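Local atomic coordinates of putative endo-1,4-beta-xylanase (Bacteroides thetaiotaomicron VPI-5482, PDB entry 5MSX), a protein that probably hydrolyses glycosidic bonds, perhaps of arabinofuranosyl units, in plant pectin as a calcium-containing family 43 glycoside hydrolase. Residues A37-I42 with H260-H265; I203-K208 with D270-A275; R391-F396 with C428-D433; L442-L447 with W454-Y459. All blocks are in the same frame, centred on the assembly; numbering follows the deposited sequence.

Two separate parts of the chain hold the four contacts. Contacts 1 and 2 lie in the family 43 catalytic propeller, their centres 9 Å apart, and strands 261-264 and 272-278 are sheet neighbours that join them. Their segments alternate along the chain; contact 1 brings together two blades far apart in sequence, beside a calcium ion, and contact 2 packs one blade on the next. Contacts 3 and 4 come later, in series, within the F5/8 type C beta-sandwich; their centres are 7 Å apart, and strand 386-396 pairs with 452-458, which carries two ligands of a second calcium. Between the pairs the gap is wide, with the centres of contacts 2 and 4 some 37 Å apart, as expected of two separate domains.

Contact 1: A37-I42 with H260-H265; sequences ASIQEI and HGCVFH. With CA (calcium ion), chain S; EDO (1,2-ethanediol), chain V.
Ala37 and Ser38 lie abreast of Gly261 and Cys262 where strands 37-42 and 261-264 run nearly parallel, their axes 5.2 Å apart at closest and inclined by 15°. In the five-bladed beta-propeller of family 43 these are strands of two different blades, far apart in sequence, that meet near the centre of the domain. Each pairs by backbone with its own blade, 37-42 with 45-52 and 261-264 with 272-278, and across the seam side chains, a weak bond and water make the join. Cys262 fits here because it is small and its sulfur can accept: Ile39 N gives SG a weak hydrogen bond of 3.3 Å. With chi1 at 65°, SG sits between its own backbone N and carbonyl carbon, turned to the neighbouring strand. Ile39 also sets CG2 over one face of the Phe264 ring, 4.0 Å from its centroid, a CH-pi contact; Tyr273 and Phe73 meet the same ring. Farther along, a 1,2-ethanediol, probably from the crystallisation liquor, accepts from Glu41 N with O2 and from His265 N with O1, and so spans the two strands. At the other end one water accepts from Ala37 N and donates to His260 O, and a second donates to Ala37 O and to Ser38 OG, whose hydroxyl also bonds Pro94 O. The His260 side chain lies close to those of Asp36, the predicted proton acceptor, and Asp154, predicted to tune and orient the proton donor. The second water also binds the calcium ion at 2.3 Å, while His260 NE2 reaches the metal in the plane of its imidazole at 2.7 Å.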
# COMPACT_ATOMS: atom_id res chain seq x y z
N ALA C 37 14.96 19.59 12.02
CA ALA C 37 13.54 19.44 12.31
C ALA C 37 12.70 19.17 11.07
O ALA C 37 12.97 19.69 9.98
CB ALA C 37 13.02 20.68 13.02
N SER C 38 11.68 18.32 11.26
CA SER C 38 10.69 18.01 10.25
C SER C 38 9.38 18.38 10.88
O SER C 38 8.98 17.76 11.84
CB SER C 38 10.71 16.52 9.90
OG SER C 38 11.90 16.21 9.20
N ILE C 39 8.77 19.44 10.37
CA ILE C 39 7.57 19.99 10.96
C ILE C 39 6.44 19.88 9.94
O ILE C 39 6.63 20.10 8.74
CB ILE C 39 7.80 21.43 11.39
CG1 ILE C 39 8.88 21.49 12.51
CG2 ILE C 39 6.49 22.08 11.83
CD1 ILE C 39 9.54 22.86 12.63
N GLN C 40 5.25 19.52 10.42
CA GLN C 40 4.12 19.25 9.53
C GLN C 40 2.81 19.35 10.28
O GLN C 40 2.77 19.15 11.49
CB GLN C 40 4.28 17.85 8.87
CG GLN C 40 4.27 16.72 9.87
CD GLN C 40 4.61 15.36 9.30
OE1 GLN C 40 5.51 14.69 9.80
NE2 GLN C 40 3.88 14.92 8.26
N GLU C 41 1.74 19.69 9.58
CA GLU C 41 0.41 19.59 10.13
C GLU C 41 -0.18 18.25 9.73
O GLU C 41 -0.14 17.90 8.56
CB GLU C 41 -0.47 20.70 9.61
CG GLU C 41 -1.88 20.69 10.16
CD GLU C 41 -2.71 21.90 9.71
OE1 GLU C 41 -2.23 22.67 8.86
OE2 GLU C 41 -3.83 22.09 10.24
N ILE C 42 -0.70 17.51 10.71
CA ILE C 42 -1.37 16.24 10.47
C ILE C 42 -2.69 16.26 11.22
O ILE C 42 -2.70 16.36 12.44
CB ILE C 42 -0.57 15.03 10.98
CG1 ILE C 42 0.85 15.02 10.43
CG2 ILE C 42 -1.28 13.71 10.60
CD1 ILE C 42 1.70 13.91 11.02
N HIS C 260 20.25 22.66 8.49
CA HIS C 260 19.31 21.57 8.30
C HIS C 260 17.99 21.79 9.05
O HIS C 260 17.96 21.83 10.31
CB HIS C 260 19.99 20.29 8.75
CG HIS C 260 19.23 19.04 8.43
ND1 HIS C 260 19.84 17.80 8.49
CD2 HIS C 260 17.94 18.82 8.10
CE1 HIS C 260 18.94 16.87 8.21
NE2 HIS C 260 17.79 17.46 7.95
N GLY C 261 16.93 22.00 8.25
CA GLY C 261 15.57 22.07 8.75
C GLY C 261 14.56 21.54 7.75
O GLY C 261 14.77 20.47 7.19
N CYS C 262 13.46 22.26 7.55
CA CYS C 262 12.43 21.80 6.62
C CYS C 262 11.67 22.99 6.07
O CYS C 262 11.89 24.14 6.51
CB CYS C 262 11.46 20.85 7.30
SG CYS C 262 10.50 21.66 8.59
N VAL C 263 10.80 22.70 5.11
CA VAL C 263 9.76 23.59 4.61
C VAL C 263 8.39 22.95 4.85
O VAL C 263 8.21 21.75 4.70
CB VAL C 263 9.96 23.96 3.11
CG1 VAL C 263 8.75 24.71 2.52
CG2 VAL C 263 11.21 24.82 2.96
N PHE C 264 7.43 23.77 5.25
CA PHE C 264 6.07 23.32 5.43
C PHE C 264 5.06 24.46 5.16
O PHE C 264 5.41 25.63 5.19
CB PHE C 264 5.86 22.71 6.83
CG PHE C 264 5.83 23.73 7.93
CD1 PHE C 264 6.99 24.18 8.49
CD2 PHE C 264 4.61 24.26 8.36
CE1 PHE C 264 6.96 25.15 9.50
CE2 PHE C 264 4.55 25.24 9.35
CZ PHE C 264 5.73 25.68 9.92
N HIS C 265 3.82 24.06 4.90
CA HIS C 265 2.71 24.96 4.81
C HIS C 265 1.53 24.32 5.53
O HIS C 265 1.29 23.15 5.34
CB HIS C 265 2.38 25.31 3.34
CG HIS C 265 1.83 24.18 2.54
ND1 HIS C 265 0.47 23.98 2.38
CD2 HIS C 265 2.43 23.25 1.76
CE1 HIS C 265 0.27 22.95 1.58
NE2 HIS C 265 1.44 22.49 1.19
CA CA S . 15.52 16.31 7.03
C1 EDO V . 3.82 19.70 4.94
O1 EDO V . 3.76 21.03 4.40
C2 EDO V . 2.61 19.40 5.80
O2 EDO V . 2.23 20.53 6.60
O HOH W 1 15.97 22.34 12.42
O HOH W 2 13.92 17.70 8.01
O HOH W 3 15.43 18.22 5.68
O HOH W 4 13.70 15.14 5.95
O HOH W 5 16.09 13.83 7.36
O HOH W 6 15.41 15.67 9.44

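Contact 2: I203-K208 with D270-A275; sequences IFFKRK and DNYYFA. With EDO (1,2-ethanediol), chain B.
Strands 203-207 and 272-275 run antiparallel, at 176°, but with axes 11.3 Å apart they face each other as layers, Ile203 opposite Phe274 and Arg207 opposite Asp270. Apolar groups fill the inner part: Ile203 CD1 touches Phe274 CE1 at 4.4 Å, and Phe205 meets Tyr272 obliquely, CD2 to CE2 at 4.0 Å with the ring planes 38° apart. Val263 of strand 261-264 packs against Ile203, Phe205 and Tyr272. This is how adjacent blades of the beta-propeller pack, strand 203-207 of one sheet against strand 272-278 of the next, with large hydrophobic residues filling the space between the sheets. Toward solvent the chemistry turns ionic. Arg207 takes Asp270 side-on: NE reaches OD1 at 3.1 Å and NH2 reaches OD2 at 3.0 Å, each on the syn lone pair, with the guanidinium and carboxylate planes 28° apart. In the arginine, CG lies anti to the backbone N and the chain runs on extended to NE, which lays CD beside Tyr272 CE1 at 3.7 Å and carries the charge beyond the phenol to the aspartate. A methionine here would probably still cover the tyrosine but leave the Asp270 carboxylate without its two-pronged partner. Phe295 adds a cation-pi contact to the guanidinium, and Lys208 lays CE over one of its faces, while Lys208 NZ stays 4.2 Å from Asp270 OD2, beyond salt-bridge range.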
# COMPACT_ATOMS: atom_id res chain seq x y z
N ILE C 203 15.69 19.13 1.41
CA ILE C 203 14.29 19.48 1.54
C ILE C 203 13.77 19.46 0.14
O ILE C 203 14.42 19.99 -0.74
CB ILE C 203 14.12 20.92 2.13
CG1 ILE C 203 14.65 20.96 3.58
CG2 ILE C 203 12.68 21.44 1.99
CD1 ILE C 203 14.77 22.39 4.14
N PHE C 204 12.62 18.82 -0.07
CA PHE C 204 11.99 18.77 -1.39
C PHE C 204 10.49 19.02 -1.26
O PHE C 204 9.82 18.46 -0.36
CB PHE C 204 12.22 17.41 -2.06
CG PHE C 204 11.75 17.37 -3.48
CD1 PHE C 204 10.43 17.04 -3.78
CD2 PHE C 204 12.62 17.67 -4.53
CE1 PHE C 204 9.98 17.01 -5.09
CE2 PHE C 204 12.17 17.66 -5.83
CZ PHE C 204 10.84 17.31 -6.12
N PHE C 205 9.98 19.86 -2.15
CA PHE C 205 8.55 20.11 -2.24
C PHE C 205 8.15 20.61 -3.63
O PHE C 205 8.99 21.07 -4.44
CB PHE C 205 8.06 21.06 -1.16
CG PHE C 205 8.61 22.44 -1.28
CD1 PHE C 205 9.84 22.76 -0.72
CD2 PHE C 205 7.91 23.44 -1.98
CE1 PHE C 205 10.35 24.06 -0.85
CE2 PHE C 205 8.46 24.71 -2.13
CZ PHE C 205 9.67 25.01 -1.57
N LYS C 206 6.85 20.51 -3.89
CA LYS C 206 6.26 20.91 -5.15
C LYS C 206 5.26 22.04 -4.88
O LYS C 206 4.41 21.90 -4.02
CB LYS C 206 5.51 19.74 -5.78
CG LYS C 206 4.98 20.02 -7.18
CD LYS C 206 4.17 18.84 -7.71
CE LYS C 206 4.00 18.88 -9.23
NZ LYS C 206 3.32 17.62 -9.60
N ARG C 207 5.35 23.14 -5.63
CA ARG C 207 4.39 24.23 -5.52
C ARG C 207 4.02 24.78 -6.90
O ARG C 207 4.91 25.20 -7.65
CB ARG C 207 4.95 25.35 -4.65
CG ARG C 207 4.08 26.62 -4.60
CD ARG C 207 4.69 27.65 -3.69
NE ARG C 207 3.92 28.90 -3.57
CZ ARG C 207 3.95 29.89 -4.46
NH1 ARG C 207 4.65 29.82 -5.60
NH2 ARG C 207 3.26 30.99 -4.21
N LYS C 208 2.72 24.77 -7.22
CA LYS C 208 2.20 25.31 -8.50
C LYS C 208 2.95 24.76 -9.70
O LYS C 208 3.43 25.51 -10.54
CB LYS C 208 2.25 26.84 -8.49
CG LYS C 208 1.34 27.42 -7.41
CD LYS C 208 1.39 28.93 -7.34
CE LYS C 208 0.44 29.39 -6.24
NZ LYS C 208 0.11 30.84 -6.34
N ASP C 270 -1.55 28.76 1.18
CA ASP C 270 -0.31 29.00 0.42
C ASP C 270 0.74 29.72 1.28
O ASP C 270 1.59 30.44 0.75
CB ASP C 270 -0.61 29.83 -0.84
CG ASP C 270 0.58 29.87 -1.82
OD1 ASP C 270 1.10 28.79 -2.18
OD2 ASP C 270 1.01 30.97 -2.26
N ASN C 271 0.69 29.55 2.60
CA ASN C 271 1.62 30.23 3.48
C ASN C 271 2.71 29.23 3.75
O ASN C 271 2.46 28.23 4.41
CB ASN C 271 0.94 30.68 4.77
CG ASN C 271 -0.25 31.58 4.51
OD1 ASN C 271 -1.29 31.43 5.15
ND2 ASN C 271 -0.11 32.51 3.57
N TYR C 272 3.88 29.47 3.18
CA TYR C 272 5.02 28.57 3.40
C TYR C 272 5.92 29.15 4.49
O TYR C 272 6.01 30.37 4.66
CB TYR C 272 5.79 28.35 2.10
CG TYR C 272 5.12 27.40 1.16
CD1 TYR C 272 3.95 27.75 0.50
CD2 TYR C 272 5.63 26.12 0.95
CE1 TYR C 272 3.32 26.87 -0.37
CE2 TYR C 272 5.00 25.23 0.10
CZ TYR C 272 3.85 25.61 -0.55
OH TYR C 272 3.22 24.73 -1.39
N TYR C 273 6.56 28.24 5.23
CA TYR C 273 7.50 28.54 6.32
C TYR C 273 8.76 27.69 6.16
O TYR C 273 8.71 26.59 5.64
CB TYR C 273 6.84 28.25 7.69
CG TYR C 273 5.64 29.11 7.91
CD1 TYR C 273 5.75 30.40 8.44
CD2 TYR C 273 4.39 28.67 7.50
CE1 TYR C 273 4.62 31.21 8.59
CE2 TYR C 273 3.26 29.45 7.66
CZ TYR C 273 3.38 30.72 8.20
OH TYR C 273 2.24 31.47 8.30
N PHE C 274 9.86 28.25 6.64
CA PHE C 274 11.20 27.65 6.62
C PHE C 274 11.64 27.49 8.08
O PHE C 274 11.67 28.48 8.83
CB PHE C 274 12.15 28.58 5.85
CG PHE C 274 13.58 28.15 5.87
CD1 PHE C 274 13.99 26.97 5.20
CD2 PHE C 274 14.54 28.91 6.52
CE1 PHE C 274 15.32 26.59 5.19
CE2 PHE C 274 15.89 28.53 6.52
CZ PHE C 274 16.28 27.38 5.86
N ALA C 275 11.93 26.27 8.49
CA ALA C 275 12.47 26.00 9.82
C ALA C 275 13.91 25.66 9.65
O ALA C 275 14.26 24.97 8.69
CB ALA C 275 11.77 24.83 10.44
C1 EDO B . -2.34 30.47 9.05
O1 EDO B . -1.87 29.11 8.91
C2 EDO B . -1.19 31.43 8.74
O2 EDO B . -0.27 30.81 7.82

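Contact 3: R391-F396 with C428-D433; sequences RSEIYF and CSPHTD. With EDO (1,2-ethanediol), chain D.
Ser392 and Ile394 pair with Asp433 and His431 across two antiparallel strands in the beta-sandwich of the F5/8 type C domain. Four backbone hydrogen bonds make the ladder, two in each hydrogen-bonded pair, among them His431 N to Ile394 O at 2.8 Å; between them Glu393 and Thr432 form a non-hydrogen-bonded pair. Charge is matched along one strand, where Arg391 NE gives a nearly straight bond of 2.7 Å to Glu393 OE2, which it meets from above the carboxylate plane, while the aliphatic CD of Arg391 lies against Thr432 CG2. Aromatic packing dominates the far end. Pro430, after a cis peptide bond, sets CB over the centre of the Tyr395 ring, 3.6 Å from its centroid and 9° off the normal, a CH-pi contact that suits a rigid proline ring lying against a flat phenol. The phenol hydroxyl continues to Trp76 O in the catalytic part of the chain. Replacing Tyr395 by alanine would probably uncover the proline ring and cost Trp76 O its hydroxyl partner. Phe396 and His431 meet obliquely, their planes 68° apart, with His431 ND1 at the edge of the phenylalanine ring, 3.7 Å from CD2. A water accepts from Ser429 OG at 2.9 Å and donates to Phe396 O at 2.8 Å.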
# COMPACT_ATOMS: atom_id res chain seq x y z
N ARG C 391 -3.11 26.69 37.48
CA ARG C 391 -2.07 25.68 37.31
C ARG C 391 -0.70 26.26 36.94
O ARG C 391 -0.56 27.45 36.60
CB ARG C 391 -2.50 24.63 36.27
CG ARG C 391 -2.61 25.18 34.86
CD ARG C 391 -2.99 24.10 33.85
NE ARG C 391 -2.93 24.62 32.49
CZ ARG C 391 -3.78 25.50 31.96
NH1 ARG C 391 -4.82 25.96 32.64
NH2 ARG C 391 -3.60 25.92 30.71
N SER C 392 0.29 25.37 37.01
CA SER C 392 1.66 25.64 36.66
C SER C 392 2.08 24.69 35.53
O SER C 392 1.70 23.52 35.51
CB SER C 392 2.55 25.47 37.89
OG SER C 392 3.75 24.76 37.63
N GLU C 393 2.87 25.22 34.60
CA GLU C 393 3.42 24.43 33.50
C GLU C 393 4.91 24.74 33.41
O GLU C 393 5.31 25.89 33.19
CB GLU C 393 2.68 24.75 32.20
CG GLU C 393 1.17 24.61 32.36
CD GLU C 393 0.41 24.47 31.04
OE1 GLU C 393 0.90 24.94 29.99
OE2 GLU C 393 -0.70 23.91 31.09
N ILE C 394 5.72 23.70 33.60
CA ILE C 394 7.16 23.83 33.67
C ILE C 394 7.84 23.12 32.51
O ILE C 394 7.73 21.90 32.35
CB ILE C 394 7.74 23.22 34.97
CG1 ILE C 394 7.08 23.84 36.20
CG2 ILE C 394 9.25 23.44 35.02
CD1 ILE C 394 7.36 23.07 37.47
N TYR C 395 8.62 23.89 31.77
CA TYR C 395 9.44 23.36 30.70
C TYR C 395 10.87 23.30 31.19
O TYR C 395 11.57 24.31 31.15
CB TYR C 395 9.33 24.27 29.49
CG TYR C 395 7.97 24.29 28.85
CD1 TYR C 395 6.98 25.18 29.25
CD2 TYR C 395 7.68 23.43 27.79
CE1 TYR C 395 5.72 25.19 28.64
CE2 TYR C 395 6.45 23.44 27.16
CZ TYR C 395 5.48 24.31 27.58
OH TYR C 395 4.28 24.29 26.94
N PHE C 396 11.30 22.15 31.67
CA PHE C 396 12.68 21.99 32.15
C PHE C 396 13.67 21.86 31.01
O PHE C 396 13.33 21.47 29.87
CB PHE C 396 12.86 20.77 33.08
CG PHE C 396 12.08 20.85 34.39
CD1 PHE C 396 12.59 21.57 35.49
CD2 PHE C 396 10.85 20.18 34.54
CE1 PHE C 396 11.87 21.64 36.69
CE2 PHE C 396 10.14 20.24 35.75
CZ PHE C 396 10.65 20.98 36.82
N CYS C 428 8.70 13.94 29.97
CA CYS C 428 7.68 14.67 29.24
C CYS C 428 8.00 16.16 29.31
O CYS C 428 8.93 16.54 29.97
CB CYS C 428 6.32 14.35 29.83
SG CYS C 428 6.02 15.09 31.46
N SER C 429 7.26 17.00 28.60
CA SER C 429 7.32 18.47 28.80
C SER C 429 6.08 19.07 28.20
O SER C 429 5.69 18.64 27.14
CB SER C 429 8.56 19.11 28.14
OG SER C 429 8.74 20.44 28.63
N PRO C 430 5.44 20.04 28.83
CA PRO C 430 5.78 20.54 30.15
C PRO C 430 5.35 19.60 31.28
O PRO C 430 4.66 18.61 31.05
CB PRO C 430 5.04 21.86 30.21
CG PRO C 430 3.83 21.65 29.32
CD PRO C 430 4.21 20.64 28.29
N HIS C 431 5.81 19.89 32.49
CA HIS C 431 5.24 19.29 33.71
C HIS C 431 4.17 20.19 34.27
O HIS C 431 4.45 21.33 34.64
CB HIS C 431 6.34 19.08 34.73
CG HIS C 431 7.08 17.82 34.53
ND1 HIS C 431 8.20 17.73 33.73
CD2 HIS C 431 6.84 16.58 34.99
CE1 HIS C 431 8.63 16.48 33.74
NE2 HIS C 431 7.82 15.76 34.50
N THR C 432 2.93 19.69 34.29
CA THR C 432 1.75 20.47 34.63
C THR C 432 1.22 20.04 36.01
O THR C 432 1.10 18.86 36.27
CB THR C 432 0.66 20.31 33.55
OG1 THR C 432 1.11 20.88 32.32
CG2 THR C 432 -0.62 21.07 33.94
N ASP C 433 0.93 20.99 36.88
CA ASP C 433 0.38 20.70 38.21
C ASP C 433 -0.80 21.62 38.46
O ASP C 433 -0.65 22.85 38.44
CB ASP C 433 1.42 20.93 39.32
CG ASP C 433 2.57 19.96 39.24
OD1 ASP C 433 2.37 18.76 39.50
OD2 ASP C 433 3.68 20.40 38.90
C1 EDO D . 10.74 18.82 31.03
O1 EDO D . 9.76 19.84 31.24
C2 EDO D . 10.74 17.63 32.01
O2 EDO D . 11.67 16.56 31.79
O HOH W 7 4.19 22.37 37.34
O HOH W 8 11.25 21.65 27.98

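Contact 4: L442-L447 with W454-Y459. With CA (calcium ion), chain T.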
# COMPACT_ATOMS: atom_id res chain seq x y z
N LEU C 442 5.30 30.53 44.56
CA LEU C 442 5.48 29.13 44.21
C LEU C 442 6.94 28.83 44.23
O LEU C 442 7.76 29.70 43.94
CB LEU C 442 4.98 28.82 42.80
CG LEU C 442 3.58 28.27 42.61
CD1 LEU C 442 2.54 29.33 42.99
CD2 LEU C 442 3.40 27.78 41.18
N ARG C 443 7.26 27.57 44.50
CA ARG C 443 8.62 27.12 44.51
C ARG C 443 8.69 25.73 43.94
O ARG C 443 7.88 24.87 44.29
CB ARG C 443 9.17 27.09 45.94
CG ARG C 443 10.60 26.57 46.03
CD ARG C 443 11.23 26.87 47.39
NE ARG C 443 10.84 25.90 48.41
CZ ARG C 443 10.97 26.08 49.73
NH1 ARG C 443 11.48 27.21 50.22
NH2 ARG C 443 10.58 25.13 50.57
N ILE C 444 9.70 25.51 43.11
CA ILE C 444 10.02 24.20 42.57
C ILE C 444 11.32 23.80 43.21
O ILE C 444 12.23 24.60 43.23
CB ILE C 444 10.21 24.26 41.05
CG1 ILE C 444 8.89 24.63 40.39
CG2 ILE C 444 10.75 22.94 40.48
CD1 ILE C 444 9.07 25.45 39.14
N LYS C 445 11.41 22.59 43.74
CA LYS C 445 12.69 22.01 44.12
C LYS C 445 12.94 20.85 43.18
O LYS C 445 12.07 20.02 43.01
CB LYS C 445 12.69 21.50 45.57
CG LYS C 445 12.40 22.55 46.63
CD LYS C 445 12.73 22.04 48.04
CE LYS C 445 11.61 21.19 48.61
NZ LYS C 445 12.08 20.24 49.66
N ILE C 446 14.13 20.77 42.60
CA ILE C 446 14.43 19.75 41.62
C ILE C 446 15.18 18.63 42.32
O ILE C 446 16.22 18.86 42.92
CB ILE C 446 15.21 20.33 40.42
CG1 ILE C 446 14.41 21.47 39.79
CG2 ILE C 446 15.49 19.25 39.38
CD1 ILE C 446 15.08 22.19 38.64
N LEU C 447 14.65 17.42 42.20
CA LEU C 447 15.17 16.24 42.88
C LEU C 447 16.01 15.37 41.98
O LEU C 447 17.03 14.84 42.42
CB LEU C 447 14.01 15.44 43.47
CG LEU C 447 13.20 16.15 44.57
CD1 LEU C 447 11.83 15.48 44.76
CD2 LEU C 447 13.98 16.20 45.87
N TRP C 454 13.71 26.41 30.90
CA TRP C 454 13.44 27.30 29.74
C TRP C 454 12.25 28.24 29.96
O TRP C 454 12.34 29.45 29.71
CB TRP C 454 13.16 26.46 28.48
CG TRP C 454 14.25 25.59 27.99
CD1 TRP C 454 14.33 24.25 28.09
CD2 TRP C 454 15.43 26.01 27.27
NE1 TRP C 454 15.48 23.78 27.49
CE2 TRP C 454 16.18 24.84 27.00
CE3 TRP C 454 15.93 27.26 26.87
CZ2 TRP C 454 17.41 24.89 26.32
CZ3 TRP C 454 17.14 27.31 26.22
CH2 TRP C 454 17.86 26.12 25.92
N GLU C 455 11.12 27.68 30.38
CA GLU C 455 9.88 28.44 30.55
C GLU C 455 9.03 27.87 31.68
O GLU C 455 8.91 26.65 31.80
CB GLU C 455 9.02 28.51 29.27
CG GLU C 455 9.43 29.59 28.26
CD GLU C 455 9.50 30.98 28.91
OE1 GLU C 455 8.49 31.40 29.49
OE2 GLU C 455 10.57 31.63 28.87
N TRP C 456 8.44 28.75 32.48
CA TRP C 456 7.60 28.36 33.60
C TRP C 456 6.38 29.24 33.51
O TRP C 456 6.46 30.45 33.77
CB TRP C 456 8.33 28.50 34.93
CG TRP C 456 7.55 28.12 36.18
CD1 TRP C 456 6.41 27.38 36.26
CD2 TRP C 456 7.91 28.44 37.54
NE1 TRP C 456 6.01 27.25 37.58
CE2 TRP C 456 6.92 27.89 38.38
CE3 TRP C 456 8.96 29.16 38.12
CZ2 TRP C 456 6.96 28.01 39.78
CZ3 TRP C 456 9.00 29.29 39.51
CH2 TRP C 456 8.00 28.72 40.32
N ASN C 457 5.28 28.65 33.09
CA ASN C 457 4.04 29.40 32.86
C ASN C 457 3.06 29.08 33.97
O ASN C 457 2.87 27.90 34.32
CB ASN C 457 3.43 29.03 31.51
CG ASN C 457 4.33 29.39 30.34
OD1 ASN C 457 5.06 30.36 30.38
ND2 ASN C 457 4.29 28.60 29.32
N ILE C 458 2.49 30.13 34.52
CA ILE C 458 1.56 30.07 35.64
C ILE C 458 0.25 30.64 35.14
O ILE C 458 0.22 31.73 34.58
CB ILE C 458 2.11 30.88 36.83
CG1 ILE C 458 3.35 30.16 37.38
CG2 ILE C 458 1.03 31.07 37.89
CD1 ILE C 458 4.00 30.81 38.59
N TYR C 459 -0.83 29.89 35.32
CA TYR C 459 -2.15 30.30 34.89
C TYR C 459 -3.09 30.32 36.10
O TYR C 459 -4.08 31.03 36.08
CB TYR C 459 -2.70 29.34 33.82
CG TYR C 459 -1.82 29.14 32.60
CD1 TYR C 459 -1.93 29.99 31.49
CD2 TYR C 459 -0.89 28.09 32.53
CE1 TYR C 459 -1.13 29.81 30.36
CE2 TYR C 459 -0.09 27.91 31.41
CZ TYR C 459 -0.22 28.76 30.32
OH TYR C 459 0.58 28.57 29.22
CA CA T . 13.15 31.55 28.83
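Trp456 and Ile444 point at each other from opposite directions across the hydrophobic interior of the F5/8 type C beta-sandwich, where strands 442-447 and 455-458 stand 11.0 Å apart at an angle of 143°. The indole is gripped on both faces. From one side Ile444 brings CD1 over the centre of the six-membered ring, 3.3 Å from the centroid and 13° off its normal, a tight CH-pi contact; from the other, Ile458 of the tryptophan's own strand lays CD1 toward the rim. Trp456 reaches this far because CG stands opposite the backbone N (chi1 -180°), so the ring projects straight from its strand into the core. Leu442 crosses it obliquely, with CB 3.7 Å from CZ2, and meets Ile458 tip to tip, CD2 to CD1 at 4.0 Å. Branched aliphatic chains suit these places, since Ile444 can set a methyl on the ring face, while Leu442 packs CB and CD2 beside CZ2. The ring's polar atom is not neglected: NE1 makes a weak hydrogen bond with Ser392 OG of strand 386-396, and Ile394 and Ala381 also pack against the indole. Just before Trp456, Trp454 and Glu455 form a classic beta bulge opposite Tyr395. Both also bind the calcium ion, which Phe357, Asp360, Ala362 and Ser365 help to hold: Trp454 O at 2.4 Å, Glu455 OE2 at 2.6 Å.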